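Local coordinates for SufA protein (Escherichia coli, PDB 2D2A) that assembles [2Fe-2S] and [4Fe-4S] clusters, using sulfur supplied by the SufS-SufE cysteine desulfurase system, and passes them on to target proteins such as ferredoxin and aconitase, at residues 39-44 with 100-105; 64-69 with 113-118. One frame throughout, in Å; residues are numbered along the deposited sequence.

Contact 1: 39-44 with 100-105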
ATOM      1  N   GLN A  39     -11.059 -23.099   8.994  1.00 37.88           N
ATOM      2  CA  GLN A  39      -9.825 -23.796   8.586  1.00 39.62           C
ATOM      3  C   GLN A  39      -8.706 -23.106   9.021  1.00 37.10           C
ATOM      4  O   GLN A  39      -7.693 -23.702   9.206  1.00 37.64           O
ATOM      5  CB  GLN A  39      -9.457 -23.864   7.097  1.00 42.31           C
ATOM      6  CG  GLN A  39     -10.045 -22.926   6.122  1.00 47.43           C
ATOM      7  CD  GLN A  39      -9.825 -23.401   4.608  1.00 52.93           C
ATOM      8  OE1 GLN A  39     -10.707 -24.152   4.048  1.00 50.10           O
ATOM      9  NE2 GLN A  39      -8.729 -22.874   3.943  1.00 52.29           N
ATOM     10  N   GLY A  40      -8.873 -21.798   8.981  1.00 35.90           N
ATOM     11  CA  GLY A  40      -8.013 -20.922   9.753  1.00 35.65           C
ATOM     12  C   GLY A  40      -7.388 -19.925   8.846  1.00 33.42           C
ATOM     13  O   GLY A  40      -7.926 -19.765   7.656  1.00 33.32           O
ATOM     14  N   LEU A  41      -6.344 -19.232   9.338  1.00 27.59           N
ATOM     15  CA  LEU A  41      -5.645 -18.383   8.386  1.00 23.69           C
ATOM     16  C   LEU A  41      -4.224 -18.597   8.431  1.00 19.73           C
ATOM     17  O   LEU A  41      -3.742 -19.074   9.356  1.00 17.37           O
ATOM     18  CB  LEU A  41      -5.890 -16.917   8.570  1.00 23.31           C
ATOM     19  CG  LEU A  41      -7.138 -16.134   8.819  1.00 28.45           C
ATOM     20  CD1 LEU A  41      -7.183 -14.778   8.030  1.00 28.94           C
ATOM     21  CD2 LEU A  41      -8.533 -16.866   8.853  1.00 31.49           C
ATOM     22  N   THR A  42      -3.542 -18.165   7.391  1.00 21.91           N
ATOM     23  CA  THR A  42      -2.064 -18.295   7.266  1.00 25.21           C
ATOM     24  C   THR A  42      -1.147 -17.040   6.991  1.00 24.23           C
ATOM     25  O   THR A  42      -1.330 -16.139   6.396  1.00 25.16           O
ATOM     26  CB  THR A  42      -1.659 -19.527   6.270  1.00 24.76           C
ATOM     27  OG1 THR A  42      -2.006 -19.191   4.922  1.00 34.23           O
ATOM     28  CG2 THR A  42      -2.573 -20.768   6.527  1.00 17.59           C
ATOM     29  N   LEU A  43       0.037 -17.196   7.327  1.00 25.34           N
ATOM     30  CA  LEU A  43       1.038 -16.240   7.046  1.00 21.68           C
ATOM     31  C   LEU A  43       2.067 -16.892   6.146  1.00 19.00           C
ATOM     32  O   LEU A  43       2.569 -17.986   6.466  1.00 18.18           O
ATOM     33  CB  LEU A  43       1.736 -15.952   8.452  1.00 20.89           C
ATOM     34  CG  LEU A  43       1.120 -15.129   9.642  1.00 19.43           C
ATOM     35  CD1 LEU A  43       2.194 -14.688  10.651  1.00 23.64           C
ATOM     36  CD2 LEU A  43       0.500 -13.943   9.238  1.00 18.06           C
ATOM     37  N   THR A  44       2.435 -16.219   5.081  1.00 17.90           N
ATOM     38  CA  THR A  44       3.555 -16.733   4.332  1.00 19.18           C
ATOM     39  C   THR A  44       4.820 -16.518   5.181  1.00 21.47           C
ATOM     40  O   THR A  44       4.910 -15.637   6.005  1.00 18.03           O
ATOM     41  CB  THR A  44       3.721 -15.977   3.049  1.00 19.23           C
ATOM     42  OG1 THR A  44       3.968 -14.585   3.300  1.00 17.62           O
ATOM     43  CG2 THR A  44       2.464 -16.104   2.250  1.00 12.60           C
ATOM     44  N   LEU A 100      -1.001 -13.960  14.684  1.00 24.07           N
ATOM     45  CA  LEU A 100      -1.960 -13.369  13.790  1.00 23.55           C
ATOM     46  C   LEU A 100      -3.292 -13.622  14.517  1.00 24.02           C
ATOM     47  O   LEU A 100      -3.730 -14.739  14.752  1.00 26.00           O
ATOM     48  CB  LEU A 100      -1.883 -14.040  12.475  1.00 21.32           C
ATOM     49  CG  LEU A 100      -3.099 -13.686  11.713  1.00 21.58           C
ATOM     50  CD1 LEU A 100      -3.039 -12.267  11.454  1.00 21.74           C
ATOM     51  CD2 LEU A 100      -3.222 -14.455  10.363  1.00 24.04           C
ATOM     52  N   PHE A 101      -3.829 -12.597  15.048  1.00 23.99           N
ATOM     53  CA  PHE A 101      -5.040 -12.704  15.836  1.00 24.53           C
ATOM     54  C   PHE A 101      -6.086 -12.232  14.938  1.00 23.21           C
ATOM     55  O   PHE A 101      -5.906 -11.271  14.186  1.00 20.55           O
ATOM     56  CB  PHE A 101      -5.002 -11.748  17.050  1.00 25.07           C
ATOM     57  CG  PHE A 101      -4.060 -12.216  18.164  1.00 22.66           C
ATOM     58  CD1 PHE A 101      -2.764 -11.771  18.168  1.00 21.31           C
ATOM     59  CD2 PHE A 101      -4.516 -13.070  19.187  1.00 21.61           C
ATOM     60  CE1 PHE A 101      -1.849 -12.201  19.093  1.00 21.05           C
ATOM     61  CE2 PHE A 101      -3.671 -13.613  20.071  1.00 23.18           C
ATOM     62  CZ  PHE A 101      -2.286 -13.134  20.086  1.00 27.18           C
ATOM     63  N   VAL A 102      -7.158 -12.987  14.912  1.00 23.61           N
ATOM     64  CA  VAL A 102      -8.293 -12.607  14.054  1.00 23.10           C
ATOM     65  C   VAL A 102      -9.600 -12.592  14.815  1.00 22.07           C
ATOM     66  O   VAL A 102      -9.949 -13.549  15.386  1.00 21.27           O
ATOM     67  CB  VAL A 102      -8.534 -13.598  12.958  1.00 23.26           C
ATOM     68  CG1 VAL A 102      -9.688 -13.040  12.046  1.00 25.94           C
ATOM     69  CG2 VAL A 102      -7.343 -13.814  12.197  1.00 22.48           C
ATOM     70  N   PRO A 103     -10.348 -11.505  14.839  1.00 23.44           N
ATOM     71  CA  PRO A 103     -11.654 -11.552  15.535  1.00 24.06           C
ATOM     72  C   PRO A 103     -12.685 -12.566  15.004  1.00 27.89           C
ATOM     73  O   PRO A 103     -12.969 -12.453  13.796  1.00 30.09           O
ATOM     74  CB  PRO A 103     -12.173 -10.125  15.412  1.00 22.09           C
ATOM     75  CG  PRO A 103     -11.334  -9.374  14.376  1.00 25.06           C
ATOM     76  CD  PRO A 103     -10.058 -10.181  14.212  1.00 24.08           C
ATOM     77  N   LEU A 104     -13.257 -13.492  15.783  1.00 30.10           N
ATOM     78  CA  LEU A 104     -14.545 -14.077  15.321  1.00 31.53           C
ATOM     79  C   LEU A 104     -15.630 -13.319  14.575  1.00 32.62           C
ATOM     80  O   LEU A 104     -16.152 -13.882  13.648  1.00 34.37           O
ATOM     81  CB  LEU A 104     -15.285 -14.532  16.518  1.00 33.34           C
ATOM     82  CG  LEU A 104     -14.860 -15.854  17.216  1.00 36.78           C
ATOM     83  CD1 LEU A 104     -15.790 -16.262  18.303  1.00 36.30           C
ATOM     84  CD2 LEU A 104     -14.701 -16.938  16.227  1.00 36.65           C
ATOM     85  N   GLN A 105     -16.067 -12.126  14.925  1.00 35.16           N
ATOM     86  CA  GLN A 105     -17.036 -11.494  14.070  1.00 38.27           C
ATOM     87  C   GLN A 105     -16.480 -11.269  12.671  1.00 38.77           C
ATOM     88  O   GLN A 105     -17.106 -10.500  11.834  1.00 46.76           O
ATOM     89  CB  GLN A 105     -17.528 -10.127  14.598  1.00 40.90           C
ATOM     90  CG  GLN A 105     -18.968 -10.052  15.413  1.00 49.86           C
ATOM     91  CD  GLN A 105     -19.842 -11.364  15.445  1.00 52.51           C
ATOM     92  OE1 GLN A 105     -19.653 -12.233  16.336  1.00 51.00           O
ATOM     93  NE2 GLN A 105     -20.847 -11.430  14.545  1.00 50.44           N
TER

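Contact 2: 64-69 with 113-118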
ATOM      1  N   VAL A  64       0.219  -9.175  15.056  1.00 16.59           N
ATOM      2  CA  VAL A  64      -0.724  -8.344  14.236  1.00 16.60           C
ATOM      3  C   VAL A  64      -2.166  -8.973  14.279  1.00 19.85           C
ATOM      4  O   VAL A  64      -2.470 -10.091  14.799  1.00 21.76           O
ATOM      5  CB  VAL A  64      -0.225  -8.327  12.886  1.00 15.32           C
ATOM      6  CG1 VAL A  64       1.182  -7.938  12.912  1.00  2.07           C
ATOM      7  CG2 VAL A  64      -0.389  -9.645  12.214  1.00 14.27           C
ATOM      8  N   ARG A  65      -3.105  -8.172  13.956  1.00 21.14           N
ATOM      9  CA  ARG A  65      -4.541  -8.557  14.044  1.00 20.08           C
ATOM     10  C   ARG A  65      -5.228  -8.138  12.719  1.00 19.63           C
ATOM     11  O   ARG A  65      -5.098  -6.974  12.321  1.00 20.40           O
ATOM     12  CB  ARG A  65      -5.144  -7.903  15.294  1.00 19.05           C
ATOM     13  CG  ARG A  65      -6.778  -7.861  15.312  1.00 25.87           C
ATOM     14  CD  ARG A  65      -7.163  -7.367  16.620  1.00 36.01           C
ATOM     15  NE  ARG A  65      -8.378  -7.819  17.239  1.00 43.29           N
ATOM     16  CZ  ARG A  65      -9.520  -7.237  17.153  1.00 44.04           C
ATOM     17  NH1 ARG A  65      -9.644  -6.193  16.314  1.00 42.96           N
ATOM     18  NH2 ARG A  65     -10.542  -7.810  17.833  1.00 47.35           N
ATOM     19  N   LEU A  66      -5.843  -9.073  11.981  1.00 20.76           N
ATOM     20  CA  LEU A  66      -6.671  -8.741  10.883  1.00 21.76           C
ATOM     21  C   LEU A  66      -8.152  -8.494  11.269  1.00 23.25           C
ATOM     22  O   LEU A  66      -8.851  -9.312  11.723  1.00 24.04           O
ATOM     23  CB  LEU A  66      -6.718  -9.925  10.035  1.00 22.90           C
ATOM     24  CG  LEU A  66      -6.192  -9.833   8.594  1.00 22.74           C
ATOM     25  CD1 LEU A  66      -6.396 -11.200   7.915  1.00 24.57           C
ATOM     26  CD2 LEU A  66      -6.633  -8.641   7.680  1.00 22.78           C
ATOM     27  N   GLY A  67      -8.603  -7.320  11.017  1.00 25.88           N
ATOM     28  CA  GLY A  67     -10.001  -6.945  11.078  1.00 26.88           C
ATOM     29  C   GLY A  67     -10.374  -6.725   9.675  1.00 29.60           C
ATOM     30  O   GLY A  67      -9.568  -6.804   8.728  1.00 31.22           O
ATOM     31  N   VAL A  68     -11.648  -6.469   9.525  1.00 35.54           N
ATOM     32  CA  VAL A  68     -12.277  -6.010   8.225  1.00 38.10           C
ATOM     33  C   VAL A  68     -13.173  -4.738   8.483  1.00 39.16           C
ATOM     34  O   VAL A  68     -13.760  -4.667   9.462  1.00 36.86           O
ATOM     35  CB  VAL A  68     -13.125  -7.167   7.596  1.00 37.92           C
ATOM     36  CG1 VAL A  68     -12.608  -8.494   7.983  1.00 34.16           C
ATOM     37  CG2 VAL A  68     -14.486  -7.096   8.149  1.00 40.63           C
ATOM     38  N   LYS A  69     -13.197  -3.779   7.575  1.00 43.81           N
ATOM     39  CA  LYS A  69     -13.864  -2.441   7.694  1.00 47.82           C
ATOM     40  C   LYS A  69     -14.987  -2.372   6.535  1.00 51.51           C
ATOM     41  O   LYS A  69     -14.851  -2.940   5.488  1.00 49.61           O
ATOM     42  CB  LYS A  69     -12.777  -1.121   7.588  1.00 47.26           C
ATOM     43  N   THR A 113      -8.145 -16.826   4.382  1.00 21.31           N
ATOM     44  CA  THR A 113      -7.167 -15.798   3.806  1.00 20.01           C
ATOM     45  C   THR A 113      -5.698 -16.127   4.245  1.00 18.01           C
ATOM     46  O   THR A 113      -5.437 -16.478   5.361  1.00 22.71           O
ATOM     47  CB  THR A 113      -7.399 -14.587   4.526  1.00 19.15           C
ATOM     48  OG1 THR A 113      -8.601 -14.000   4.089  1.00 19.62           O
ATOM     49  CG2 THR A 113      -6.237 -13.527   4.070  1.00 22.56           C
ATOM     50  N   GLU A 114      -4.775 -15.950   3.349  1.00 23.17           N
ATOM     51  CA  GLU A 114      -3.336 -15.974   3.680  1.00 23.99           C
ATOM     52  C   GLU A 114      -2.849 -14.560   3.606  1.00 21.15           C
ATOM     53  O   GLU A 114      -3.228 -13.808   2.739  1.00 17.38           O
ATOM     54  CB  GLU A 114      -2.619 -16.680   2.587  1.00 24.59           C
ATOM     55  CG  GLU A 114      -1.170 -16.995   2.765  1.00 30.98           C
ATOM     56  CD  GLU A 114      -0.562 -17.630   1.423  1.00 42.50           C
ATOM     57  OE1 GLU A 114      -0.437 -16.919   0.276  1.00 37.41           O
ATOM     58  OE2 GLU A 114      -0.267 -18.827   1.580  1.00 39.91           O
ATOM     59  N   VAL A 115      -2.101 -14.161   4.613  1.00 22.72           N
ATOM     60  CA  VAL A 115      -1.519 -12.830   4.702  1.00 22.21           C
ATOM     61  C   VAL A 115      -0.114 -12.975   4.252  1.00 20.91           C
ATOM     62  O   VAL A 115       0.564 -13.885   4.743  1.00 22.03           O
ATOM     63  CB  VAL A 115      -1.480 -12.343   6.037  1.00 23.24           C
ATOM     64  CG1 VAL A 115      -0.798 -10.975   5.934  1.00 23.24           C
ATOM     65  CG2 VAL A 115      -2.990 -12.182   6.649  1.00 21.56           C
ATOM     66  N   ASP A 116       0.294 -12.127   3.310  1.00 17.38           N
ATOM     67  CA  ASP A 116       1.625 -12.185   2.759  1.00 17.76           C
ATOM     68  C   ASP A 116       2.195 -10.696   2.945  1.00 19.94           C
ATOM     69  O   ASP A 116       1.455  -9.734   3.316  1.00 13.97           O
ATOM     70  CB  ASP A 116       1.597 -12.588   1.267  1.00 16.45           C
ATOM     71  CG  ASP A 116       2.949 -12.671   0.557  1.00 21.13           C
ATOM     72  OD1 ASP A 116       4.216 -12.947   1.040  1.00 27.46           O
ATOM     73  OD2 ASP A 116       2.822 -12.528  -0.660  1.00 29.66           O
ATOM     74  N   PHE A 117       3.530 -10.518   2.640  1.00 21.09           N
ATOM     75  CA  PHE A 117       4.174  -9.233   2.736  1.00 19.84           C
ATOM     76  C   PHE A 117       5.201  -9.219   1.638  1.00 21.15           C
ATOM     77  O   PHE A 117       5.960 -10.152   1.481  1.00 20.64           O
ATOM     78  CB  PHE A 117       4.855  -9.114   4.134  1.00 20.55           C
ATOM     79  CG  PHE A 117       5.587  -7.843   4.294  1.00 18.81           C
ATOM     80  CD1 PHE A 117       4.926  -6.711   4.684  1.00 18.74           C
ATOM     81  CD2 PHE A 117       6.982  -7.772   4.011  1.00 18.75           C
ATOM     82  CE1 PHE A 117       5.658  -5.445   4.696  1.00 16.64           C
ATOM     83  CE2 PHE A 117       7.702  -6.624   4.085  1.00  6.76           C
ATOM     84  CZ  PHE A 117       7.017  -5.452   4.355  1.00 17.33           C
ATOM     85  N   VAL A 118       5.194  -8.156   0.819  1.00 23.98           N
ATOM     86  CA  VAL A 118       6.110  -8.062  -0.315  1.00 23.88           C
ATOM     87  C   VAL A 118       6.886  -6.875  -0.049  1.00 23.89           C
ATOM     88  O   VAL A 118       6.376  -5.923   0.337  1.00 28.21           O
ATOM     89  CB  VAL A 118       5.565  -8.278  -1.844  1.00 22.58           C
ATOM     90  CG1 VAL A 118       4.193  -8.316  -1.897  1.00 23.14           C
ATOM     91  CG2 VAL A 118       6.185  -7.166  -2.802  1.00 19.17           C
TER

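Contact 1: 39-44 with 100-105
Leu41 and Leu43 face Leu100 and Val102 across the core between the two mixed beta sheets of the HesB/IscA fold, strand 42-43 belonging to one sheet and strand 98-103 to the other. The contact is wholly apolar and buried, and the backbones stay well apart, with 7.9 Å between the CA atoms of Leu43 and Leu100. Leu100 takes the central place. With CG anti to the backbone N (chi1 165°), its side chain extends from the strand and presents CD2 to both leucines of the other segment, 4.0 Å from Leu41 CB and 3.9 Å from Leu43 CD2. Leu43 and Leu100 run antiparallel alongside one another, with Leu43 CD2 lying against the CB of Leu100 as well.

Hydrogen bonds outside the apolar patch fix segment 39-44: Asp111 receives the backbone N-H groups of Gln39 and Gly40, Thr42 pairs through its backbone with Thr113 and Val115, and Thr44 OG1 caps Ala47 N at the start of helix 45-57. Leu41 and Val102 both pack on Met107 of helix 107-110, which borders this part of the core. Leu41 itself lies nearly perpendicular to Val102, its branch carbon CG 4.1 Å from Val102 CG2.

Contact 2: 64-69 with 113-118
Leu66 and Val115 meet in the middle of the subunit, where strand 63-71 of the four-stranded sheet faces strand 114-120 of the three-stranded sheet in the HesB/IscA fold. The two side chains meet end-on, tip to tip, and the closest approach is 3.8 Å between Leu66 CD1 and Val115 CG2. On the leucine, CD1 stands anti to CA (chi2 -178°), which carries this methyl to the far end of the side chain; the other methyl, Leu66 CD2, stays 5.2 Å from Val115 CG2. Val115 holds CG1 anti to its backbone N (chi1 178°), which leaves CG2 beside that N as the methyl that meets the leucine, while Val115 CG1 is turned aside and lies 5.9 Å from Leu66 CD1. The meeting is thus made by a single methyl from each side chain. The surface buried between the segments is small, 80 Å² over both sides, and the CA atoms of Leu66 and Val115 are 9.0 Å apart.

Phe128 of strand 123-129 packs on both Leu66 and Val115, while Tyr78 of strand 75-83 and Leu41 lie against Leu66. Backbone hydrogen bonds hold strand 63-71 in place, Arg65, Gly67 and Lys69 pairing with strand 75-83 and Val64 with strand 98-103, and the Val64 side chain packs on Leu122 of the second subunit. The polar end of Thr113 is satisfied within the core, since OG1 is hydrogen-bonded to the carbonyl O of Ile110 and to the hydroxyl of Tyr78. The methyl of this threonine is turned to the leucine: at the limit of contact, Leu66 CD1 and Thr113 CG2 are 4.5 Å apart.

How the contacts relate
From the N terminus the chain passes 39-44, then helix 45-57, and reaches 64-69 before 100-105 closes the long loop of contact 1. It continues through helix 107-110 to 113-118, where contact 2 closes. The segments alternate along the chain, so the two closures cross. Each contact takes one strand from either sheet: 42-43 lies beside 114-120 in one, 63-71 beside 98-103 in the other, and both contacts span the same space between sheets, their centres 8 Å apart. Where 42-43 borders 114-120 the contacts also touch directly: Thr44 OG1 is probably hydrogen-bonded to Asp116 OD1.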